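Local coordinates for protein adenine phosphoribosyltransferase, putative (Trypanosoma brucei brucei, PDB 5VN4) that probably catalyses the first and only step of adenine salvage, joining adenine to 5-phospho-alpha-D-ribose 1-diphosphate to give AMP and diphosphate, at residues A[45-50]-A[127-131]; A[154-159]-A[183-189]; A[177-181]-A[203-209]. All coordinates share one frame; numbering follows the deposited sequence. Where two conformers were deposited one is given.

Contact 1 (A[45-50]-A[127-131]). With HSX (5-O-phosphono-alpha-D-ribofuranose), chain D; ADE (adenine), chain C; PPV (pyrophosphate), chain E.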
# COMPACT_ATOMS: atom_id res chain seq x y z
N HIS A 45 7.68 -14.31 9.52
CA HIS A 45 7.14 -14.45 10.87
C HIS A 45 6.73 -15.89 11.12
O HIS A 45 5.99 -16.46 10.32
CB HIS A 45 5.91 -13.56 11.04
CG HIS A 45 6.19 -12.12 10.82
ND1 HIS A 45 6.96 -11.37 11.70
CD2 HIS A 45 5.85 -11.29 9.82
CE1 HIS A 45 7.06 -10.14 11.24
NE2 HIS A 45 6.40 -10.06 10.10
N ASP A 46 7.14 -16.48 12.24
CA ASP A 46 7.04 -17.95 12.34
C ASP A 46 5.68 -18.49 12.83
O ASP A 46 5.58 -19.41 13.64
CB ASP A 46 8.28 -18.56 13.01
CG ASP A 46 8.07 -18.96 14.45
OD1 ASP A 46 8.19 -18.12 15.36
OD2 ASP A 46 7.79 -20.16 14.68
N VAL A 47 4.60 -17.96 12.25
CA VAL A 47 3.27 -18.52 12.47
C VAL A 47 3.27 -19.82 11.68
O VAL A 47 4.13 -20.01 10.81
CB VAL A 47 2.19 -17.55 11.97
CG1 VAL A 47 2.21 -16.26 12.80
CG2 VAL A 47 2.39 -17.23 10.48
N PRO A 48 2.36 -20.76 11.94
CA PRO A 48 2.40 -22.02 11.17
C PRO A 48 2.25 -21.82 9.67
O PRO A 48 2.96 -22.46 8.88
CB PRO A 48 1.23 -22.82 11.76
CG PRO A 48 1.04 -22.27 13.13
CD PRO A 48 1.39 -20.81 13.04
N ARG A 49 1.33 -20.95 9.26
CA ARG A 49 1.01 -20.78 7.84
C ARG A 49 0.89 -19.29 7.56
O ARG A 49 -0.10 -18.65 7.93
CB ARG A 49 -0.26 -21.55 7.47
CG ARG A 49 -0.13 -23.04 7.80
CD ARG A 49 -1.14 -23.98 7.12
NE ARG A 49 -0.74 -25.37 7.38
CZ ARG A 49 -1.17 -26.43 6.71
NH1 ARG A 49 -2.06 -26.31 5.73
NH2 ARG A 49 -0.71 -27.64 7.04
N PHE A 50 1.90 -18.73 6.91
CA PHE A 50 1.94 -17.31 6.59
C PHE A 50 1.42 -17.09 5.17
O PHE A 50 2.01 -17.59 4.21
CB PHE A 50 3.36 -16.77 6.72
CG PHE A 50 3.47 -15.28 6.45
CD1 PHE A 50 3.25 -14.36 7.47
CD2 PHE A 50 3.75 -14.81 5.18
CE1 PHE A 50 3.34 -13.00 7.22
CE2 PHE A 50 3.85 -13.46 4.94
CZ PHE A 50 3.63 -12.54 5.96
N LYS A 127 -0.19 -8.15 17.37
CA LYS A 127 -0.57 -8.92 16.19
C LYS A 127 -0.35 -10.39 16.49
O LYS A 127 0.28 -10.74 17.49
CB LYS A 127 0.26 -8.52 14.95
CG LYS A 127 0.19 -7.05 14.53
CD LYS A 127 1.16 -6.81 13.38
CE LYS A 127 1.01 -5.44 12.73
NZ LYS A 127 -0.22 -5.33 11.90
N GLU A 128 -0.84 -11.27 15.59
CA GLU A 128 -0.61 -12.70 15.77
C GLU A 128 0.86 -12.99 16.08
O GLU A 128 1.17 -13.86 16.91
CB GLU A 128 -1.05 -13.48 14.51
CG GLU A 128 -0.97 -15.00 14.68
CD GLU A 128 -1.22 -15.81 13.41
OE1 GLU A 128 -1.40 -15.23 12.32
OE2 GLU A 128 -1.23 -17.05 13.49
N TYR A 129 1.77 -12.26 15.44
CA TYR A 129 3.20 -12.50 15.59
C TYR A 129 3.95 -11.36 16.26
O TYR A 129 5.19 -11.32 16.19
CB TYR A 129 3.82 -12.84 14.24
CG TYR A 129 3.51 -11.90 13.10
CD1 TYR A 129 4.02 -10.60 13.07
CD2 TYR A 129 2.75 -12.33 12.02
CE1 TYR A 129 3.75 -9.75 12.00
CE2 TYR A 129 2.48 -11.50 10.95
CZ TYR A 129 2.98 -10.21 10.95
OH TYR A 129 2.72 -9.40 9.86
N ALA A 130 3.26 -10.44 16.93
CA ALA A 130 3.93 -9.31 17.55
C ALA A 130 3.39 -9.10 18.95
O ALA A 130 2.19 -8.84 19.13
CB ALA A 130 3.76 -8.03 16.71
N ALA A 131 4.26 -9.22 19.94
CA ALA A 131 3.92 -8.84 21.30
C ALA A 131 3.88 -7.32 21.41
O ALA A 131 4.43 -6.60 20.57
CB ALA A 131 4.93 -9.41 22.29
C1 HSX D . -0.24 -8.19 9.56
O4 HSX D . -0.89 -8.34 10.83
C2 HSX D . -1.39 -8.07 8.59
O2 HSX D . -1.00 -7.41 7.37
C3 HSX D . -2.42 -7.30 9.39
O3 HSX D . -2.11 -5.90 9.43
C4 HSX D . -2.23 -7.87 10.79
C5 HSX D . -3.21 -9.01 11.11
O5 HSX D . -2.88 -9.62 12.35
P' HSX D . -3.73 -9.32 13.70
O1X HSX D . -3.39 -7.93 14.20
O2X HSX D . -5.19 -9.48 13.33
O3X HSX D . -3.25 -10.42 14.63
O1 HSX D . 0.55 -7.00 9.56
N9 ADE C . -0.73 -11.28 9.54
C8 ADE C . -1.07 -11.84 10.73
N7 ADE C . -1.13 -13.15 10.71
C5 ADE C . -0.82 -13.48 9.41
C6 ADE C . -0.72 -14.72 8.73
N6 ADE C . -0.93 -15.91 9.32
N1 ADE C . -0.38 -14.69 7.43
C2 ADE C . -0.16 -13.50 6.85
N3 ADE C . -0.22 -12.28 7.37
C4 ADE C . -0.57 -12.34 8.67
O11 PPV E . 3.18 -6.98 10.35
P1 PPV E . 3.80 -5.86 9.54
O21 PPV E . 5.31 -5.94 9.44
O31 PPV E . 3.26 -4.50 9.92
OPP PPV E . 3.22 -6.14 8.06
P2 PPV E . 3.14 -5.23 6.72
O12 PPV E . 3.37 -6.34 5.73
O22 PPV E . 1.75 -4.63 6.77
O32 PPV E . 4.25 -4.20 6.73
O HOH W 1 -0.86 -18.91 11.07

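Contact 2 (A[154-159]-A[183-189]). With HSX (5-O-phosphono-alpha-D-ribofuranose), chain D; ADE (adenine), chain C.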
# COMPACT_ATOMS: atom_id res chain seq x y z
N ASP A 154 -7.90 -4.13 5.78
CA ASP A 154 -6.57 -4.73 5.87
C ASP A 154 -6.58 -5.98 5.00
O ASP A 154 -7.62 -6.37 4.46
CB ASP A 154 -6.23 -5.05 7.32
CG ASP A 154 -4.75 -4.95 7.61
OD1 ASP A 154 -3.95 -4.81 6.65
OD2 ASP A 154 -4.39 -4.97 8.81
N ASP A 155 -5.42 -6.63 4.87
CA ASP A 155 -5.42 -7.90 4.16
C ASP A 155 -5.89 -9.05 5.05
O ASP A 155 -6.88 -9.73 4.75
CB ASP A 155 -4.10 -8.19 3.42
CG ASP A 155 -2.93 -8.49 4.35
OD1 ASP A 155 -2.86 -7.90 5.46
OD2 ASP A 155 -2.06 -9.29 3.93
N VAL A 156 -5.21 -9.27 6.18
CA VAL A 156 -5.47 -10.40 7.07
C VAL A 156 -6.04 -9.87 8.38
O VAL A 156 -5.54 -8.87 8.92
CB VAL A 156 -4.18 -11.19 7.34
CG1 VAL A 156 -4.44 -12.33 8.34
CG2 VAL A 156 -3.60 -11.73 6.04
N ILE A 157 -7.06 -10.54 8.89
CA ILE A 157 -7.51 -10.38 10.27
C ILE A 157 -7.22 -11.69 10.99
O ILE A 157 -7.76 -12.75 10.63
CB ILE A 157 -9.00 -10.00 10.36
CG1 ILE A 157 -9.25 -8.67 9.63
CG2 ILE A 157 -9.41 -9.89 11.84
CD1 ILE A 157 -10.69 -8.30 9.48
N ALA A 158 -6.32 -11.63 11.98
CA ALA A 158 -5.89 -12.80 12.72
C ALA A 158 -6.38 -12.64 14.15
O ALA A 158 -7.55 -12.92 14.43
CB ALA A 158 -4.38 -13.00 12.55
N THR A 159 -5.55 -12.15 15.07
CA THR A 159 -6.01 -11.91 16.44
C THR A 159 -6.96 -10.72 16.54
O THR A 159 -7.66 -10.59 17.55
CB THR A 159 -4.84 -11.64 17.38
OG1 THR A 159 -4.23 -10.38 17.05
CG2 THR A 159 -3.82 -12.75 17.33
N ILE A 183 -9.31 -9.60 3.24
CA ILE A 183 -9.36 -10.72 2.31
C ILE A 183 -9.17 -12.09 2.95
O ILE A 183 -9.56 -13.10 2.35
CB ILE A 183 -8.45 -10.54 1.07
CG1 ILE A 183 -6.97 -10.42 1.46
CG2 ILE A 183 -8.94 -9.35 0.25
CD1 ILE A 183 -6.03 -10.46 0.26
N LEU A 184 -8.61 -12.15 4.16
CA LEU A 184 -8.36 -13.43 4.84
C LEU A 184 -8.64 -13.26 6.32
O LEU A 184 -8.00 -12.44 6.99
CB LEU A 184 -6.92 -13.88 4.62
CG LEU A 184 -6.50 -15.15 5.37
CD1 LEU A 184 -7.32 -16.35 4.94
CD2 LEU A 184 -5.04 -15.40 5.16
N GLY A 185 -9.59 -14.03 6.83
CA GLY A 185 -9.90 -14.03 8.25
C GLY A 185 -9.58 -15.38 8.84
O GLY A 185 -10.04 -16.40 8.32
N LEU A 186 -8.76 -15.42 9.89
CA LEU A 186 -8.42 -16.69 10.53
C LEU A 186 -9.42 -16.85 11.67
O LEU A 186 -9.19 -16.42 12.80
CB LEU A 186 -6.98 -16.68 11.00
CG LEU A 186 -5.95 -16.38 9.90
CD1 LEU A 186 -4.54 -16.34 10.44
CD2 LEU A 186 -6.06 -17.37 8.75
N THR A 187 -10.57 -17.46 11.37
CA THR A 187 -11.70 -17.36 12.29
C THR A 187 -11.44 -18.09 13.60
O THR A 187 -12.02 -17.72 14.63
CB THR A 187 -13.01 -17.81 11.65
OG1 THR A 187 -13.02 -19.22 11.45
CG2 THR A 187 -13.22 -17.12 10.31
N PHE A 188 -10.57 -19.10 13.60
CA PHE A 188 -10.27 -19.80 14.84
C PHE A 188 -9.61 -18.90 15.87
O PHE A 188 -9.63 -19.22 17.07
CB PHE A 188 -9.42 -21.06 14.57
CG PHE A 188 -8.06 -20.78 13.98
CD1 PHE A 188 -6.96 -20.58 14.80
CD2 PHE A 188 -7.88 -20.74 12.61
CE1 PHE A 188 -5.70 -20.34 14.25
CE2 PHE A 188 -6.63 -20.49 12.05
CZ PHE A 188 -5.54 -20.29 12.88
N LEU A 189 -9.04 -17.77 15.45
CA LEU A 189 -8.46 -16.79 16.37
C LEU A 189 -9.48 -15.80 16.90
O LEU A 189 -9.14 -14.98 17.76
CB LEU A 189 -7.29 -16.05 15.71
CG LEU A 189 -6.10 -16.94 15.31
CD1 LEU A 189 -5.05 -16.12 14.57
CD2 LEU A 189 -5.48 -17.61 16.52
C1 HSX D . -0.24 -8.19 9.56
O4 HSX D . -0.89 -8.34 10.83
C2 HSX D . -1.39 -8.07 8.59
O2 HSX D . -1.00 -7.41 7.37
C3 HSX D . -2.42 -7.30 9.39
O3 HSX D . -2.11 -5.90 9.43
C4 HSX D . -2.23 -7.87 10.79
C5 HSX D . -3.21 -9.01 11.11
O5 HSX D . -2.88 -9.62 12.35
P' HSX D . -3.73 -9.32 13.70
O1X HSX D . -3.39 -7.93 14.20
O2X HSX D . -5.19 -9.48 13.33
O3X HSX D . -3.25 -10.42 14.63
O1 HSX D . 0.55 -7.00 9.56
N9 ADE C . -0.73 -11.28 9.54
C8 ADE C . -1.07 -11.84 10.73
N7 ADE C . -1.13 -13.15 10.71
C5 ADE C . -0.82 -13.48 9.41
C6 ADE C . -0.72 -14.72 8.73
N6 ADE C . -0.93 -15.91 9.32
N1 ADE C . -0.38 -14.69 7.43
C2 ADE C . -0.16 -13.50 6.85
N3 ADE C . -0.22 -12.28 7.37
C4 ADE C . -0.57 -12.34 8.67
O HOH W 2 -9.84 -13.82 13.30

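Contact 3 (A[177-181]-A[203-209])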
# COMPACT_ATOMS: atom_id res chain seq x y z
N LEU A 177 -18.39 3.53 12.58
CA LEU A 177 -17.67 2.44 11.95
C LEU A 177 -18.70 1.53 11.29
O LEU A 177 -19.50 0.88 11.98
CB LEU A 177 -16.82 1.69 12.97
CG LEU A 177 -16.03 0.49 12.44
CD1 LEU A 177 -15.13 0.88 11.26
CD2 LEU A 177 -15.21 -0.16 13.54
N VAL A 178 -18.72 1.51 9.96
CA VAL A 178 -19.73 0.76 9.23
C VAL A 178 -19.36 -0.72 9.15
O VAL A 178 -20.21 -1.59 9.36
CB VAL A 178 -19.92 1.38 7.84
CG1 VAL A 178 -20.92 0.57 7.01
CG2 VAL A 178 -20.38 2.83 7.97
N GLU A 179 -18.11 -1.02 8.83
CA GLU A 179 -17.71 -2.39 8.56
C GLU A 179 -16.20 -2.47 8.66
O GLU A 179 -15.49 -1.48 8.44
CB GLU A 179 -18.16 -2.80 7.15
CG GLU A 179 -17.93 -4.23 6.78
CD GLU A 179 -18.82 -4.66 5.64
OE1 GLU A 179 -20.04 -4.83 5.87
OE2 GLU A 179 -18.31 -4.83 4.52
N VAL A 180 -15.73 -3.67 8.98
CA VAL A 180 -14.33 -4.05 8.93
C VAL A 180 -14.17 -5.03 7.78
O VAL A 180 -14.94 -5.99 7.68
CB VAL A 180 -13.94 -4.70 10.27
CG1 VAL A 180 -12.71 -5.57 10.14
CG2 VAL A 180 -13.78 -3.63 11.35
N ALA A 181 -13.21 -4.77 6.89
CA ALA A 181 -13.04 -5.53 5.65
C ALA A 181 -11.64 -6.12 5.54
O ALA A 181 -10.65 -5.47 5.90
CB ALA A 181 -13.28 -4.64 4.42
N TYR A 203 -18.79 -1.22 19.73
CA TYR A 203 -18.70 -1.60 18.32
C TYR A 203 -19.13 -3.04 18.05
O TYR A 203 -18.77 -3.60 17.01
CB TYR A 203 -17.30 -1.29 17.78
CG TYR A 203 -16.98 0.18 17.92
CD1 TYR A 203 -17.45 1.12 17.00
CD2 TYR A 203 -16.25 0.66 19.01
CE1 TYR A 203 -17.19 2.48 17.15
CE2 TYR A 203 -15.98 2.00 19.17
CZ TYR A 203 -16.45 2.91 18.24
OH TYR A 203 -16.19 4.25 18.42
N SER A 204 -19.89 -3.65 18.96
CA SER A 204 -20.28 -5.04 18.76
C SER A 204 -21.21 -5.24 17.57
O SER A 204 -21.34 -6.38 17.09
CB SER A 204 -20.93 -5.60 20.03
OG SER A 204 -22.12 -4.89 20.32
N ASN A 205 -21.85 -4.18 17.06
CA ASN A 205 -22.71 -4.31 15.90
C ASN A 205 -21.98 -4.10 14.57
O ASN A 205 -22.64 -3.92 13.53
CB ASN A 205 -23.95 -3.40 16.02
CG ASN A 205 -23.63 -1.95 15.80
OD1 ASN A 205 -22.48 -1.53 15.89
ND2 ASN A 205 -24.66 -1.17 15.51
N VAL A 206 -20.65 -4.16 14.55
CA VAL A 206 -19.86 -3.89 13.35
C VAL A 206 -19.52 -5.23 12.70
O VAL A 206 -18.76 -6.01 13.29
CB VAL A 206 -18.60 -3.10 13.67
CG1 VAL A 206 -17.73 -2.97 12.41
CG2 VAL A 206 -18.96 -1.73 14.21
N PRO A 207 -20.00 -5.52 11.50
CA PRO A 207 -19.61 -6.77 10.84
C PRO A 207 -18.15 -6.76 10.42
O PRO A 207 -17.62 -5.74 9.97
CB PRO A 207 -20.53 -6.83 9.61
CG PRO A 207 -21.67 -5.90 9.93
CD PRO A 207 -21.06 -4.80 10.77
N PHE A 208 -17.50 -7.91 10.59
CA PHE A 208 -16.22 -8.21 9.96
C PHE A 208 -16.51 -9.03 8.71
O PHE A 208 -17.21 -10.04 8.78
CB PHE A 208 -15.34 -9.06 10.88
CG PHE A 208 -14.58 -8.27 11.94
CD1 PHE A 208 -15.18 -7.25 12.66
CD2 PHE A 208 -13.27 -8.62 12.24
CE1 PHE A 208 -14.46 -6.56 13.64
CE2 PHE A 208 -12.55 -7.95 13.21
CZ PHE A 208 -13.14 -6.92 13.92
N VAL A 209 -15.94 -8.61 7.58
CA VAL A 209 -16.13 -9.30 6.31
C VAL A 209 -14.75 -9.62 5.75
O VAL A 209 -14.02 -8.72 5.33
CB VAL A 209 -16.93 -8.44 5.32
CG1 VAL A 209 -17.01 -9.11 3.96
CG2 VAL A 209 -18.33 -8.14 5.88

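Contact 1 (A[45-50]-A[127-131])
The rings of His45 and Tyr129 lie face to face, planes only 5° apart and centroids 3.5 Å from each other, with His45 CG standing over the middle of the phenol ring. Two loops here line the adenine and pyrophosphate side of a type I phosphoribosyltransferase active site, the one between strands 119-121 and 138-140 closing onto the one that leads into strand 50-51. At the rim of the phenol ring Val47 CG1 lies near its plane on the side of CB, and PPV O11 lies in the plane by the hydroxyl; Phe50 CE1 meets the His45 ring at its edge. Phe50 keeps one face for adenine, whose C2 sits 3.5 Å above its plane, toward the rim.

With chi1 at 50°, the Tyr129 ring folds back between its own N and carbonyl carbon, against the face of His45, and its OH donates a 2.5 Å hydrogen bond to PPV O11. Glu128 takes a different course: fully extended, it passes its carboxylate across Val47, whose CG1 comes 3.5 Å from Glu128 CD. Both segments thus read the base together, since ADE N6 donates to Arg49 O and to Glu128 OE1. Asn113 and Ala116 of the second subunit pack against His45 and Phe50. Behind the exocyclic amine a water closes the circuit, donating to Arg49 O at 3.2 Å and to Glu128 OE2 at 3.1 Å.

Contact 2 (A[154-159]-A[183-189])
Ala158 and Leu186 meet through CB and CD1, 4.0 Å apart, in the first shell around adenine, while Val156 lays CG1 and CG2 over the face of the base away from Phe50. Leu184 flanks this valine on the same face of the sheet, its CD2 lying 4.0 Å from Val156 CG2. The 154-159 segment also wraps the ribose phosphate: the O3 and O2 hydroxyls of HSX donate to Asp154 OD2 and Asp155 OD1 respectively, and the backbone N of Ala158 and of Thr159 bind the phosphate. Thr159 OG1, placed over its own backbone by a chi1 of 68°, adds a 2.6 Å bond to HSX O3X.

What positions these groups is a short parallel pairing of 156-157 with 184-185. Ile157 bonds to both neighbours of Gly185, donating to Leu184 O at 2.8 Å and accepting from Leu186 N at 2.9 Å. Two residues earlier Asp155 O takes two amides, Leu184 N and Ile183 N, both through bent N-H...O angles of 145°, where the chain turns its corner. At the far end the strands part, and a water donates to Ala158 O and Leu186 O; there Leu189 packs its CB 3.4 Å from Ala158 O.

Farther out, Arg90 forms a salt bridge with Asp155 OD2, and Ile183 and Gly185 bond on to Val212 of strand 208-213. Adjacent aspartates gripping the ribose hydroxyls, followed by backbone amides around the 5'-phosphate, are the hallmark of the PRPP-binding motif of type I phosphoribosyltransferases.

Contact 3 (A[177-181]-A[203-209])
Val180 pairs with Phe208 and Ala181 with Val209 in parallel register, Val180 N donating to Pro207 O at 3.0 Å and Val180 O accepting from Val209 N at 2.8 Å. The two strands are neighbours in the central, largely parallel sheet of the phosphoribosyltransferase fold, and the chain between them holds strand 184-185 and helix 192-197.

Val180 and Phe208 share one face of the sheet and run alongside each other in the same direction. The valine covers the ring: CG1 stands over its centre, 3.6 Å from the centroid and 7° off the normal, a CH-pi contact of nearly ideal direction. A chi1 of 159°, somewhat short of exact anti, swings CG1 over the ring and leaves CG2 near Phe208 CE1. His196 meets the same phenylalanine edge-to-face. Ile157, itself part of the ribose-phosphate pocket, packs on both residues, while the Phe208 side chain stays about 8 Å from that ligand.

Ahead of the paired residues the 203-209 segment is still a turn and loop, so contact there passes to side chains. Val206 pushes both methyls against Leu177, which it crosses at about a right angle, CG1 lying 3.9 Å from Leu177 CG; its CG1 also spans to Glu179 CA. Tyr203 comes obliquely to Leu177 CB through CD1 and sends its hydroxyl to Asp171 near the end of helix 161-172. Pro207, which has no amide hydrogen to give, sets CD against Val178 O.

Ala181, Val209 and helix 60-75 meet on the other face. Glu179 passes across Val209 with its aliphatic chain extended, placing OE2 where Arg73 forms a salt bridge and Tyr74 a hydrogen bond. The buried carboxylate rests on hydrocarbon at the same time, its CD 3.5 Å from Val209 CG2.

How the contacts relate
Chemistry follows depth in this fold. Contact 1 is a partly buried pair of loops without a direct hydrogen bond between them, held by ring stacking, ligands and a water, and touched by the second subunit. Contacts 2 and 3 are buried pairs of parallel strands in one sheet, contact 2 with a ligand-binding loop after one strand and contact 3 joining apolar side chains across backbone bonds, with one buried carboxylate at its margin. Contacts 1 and 2 hold adenine between Phe50 and Val156, and meet where Glu128 packs on Ala158, Thr159 and Leu186. Contact 3, about 24 Å from contact 1 between centres, reaches the site through contact 2, where Asp154 N probably bonds to Ala181 O.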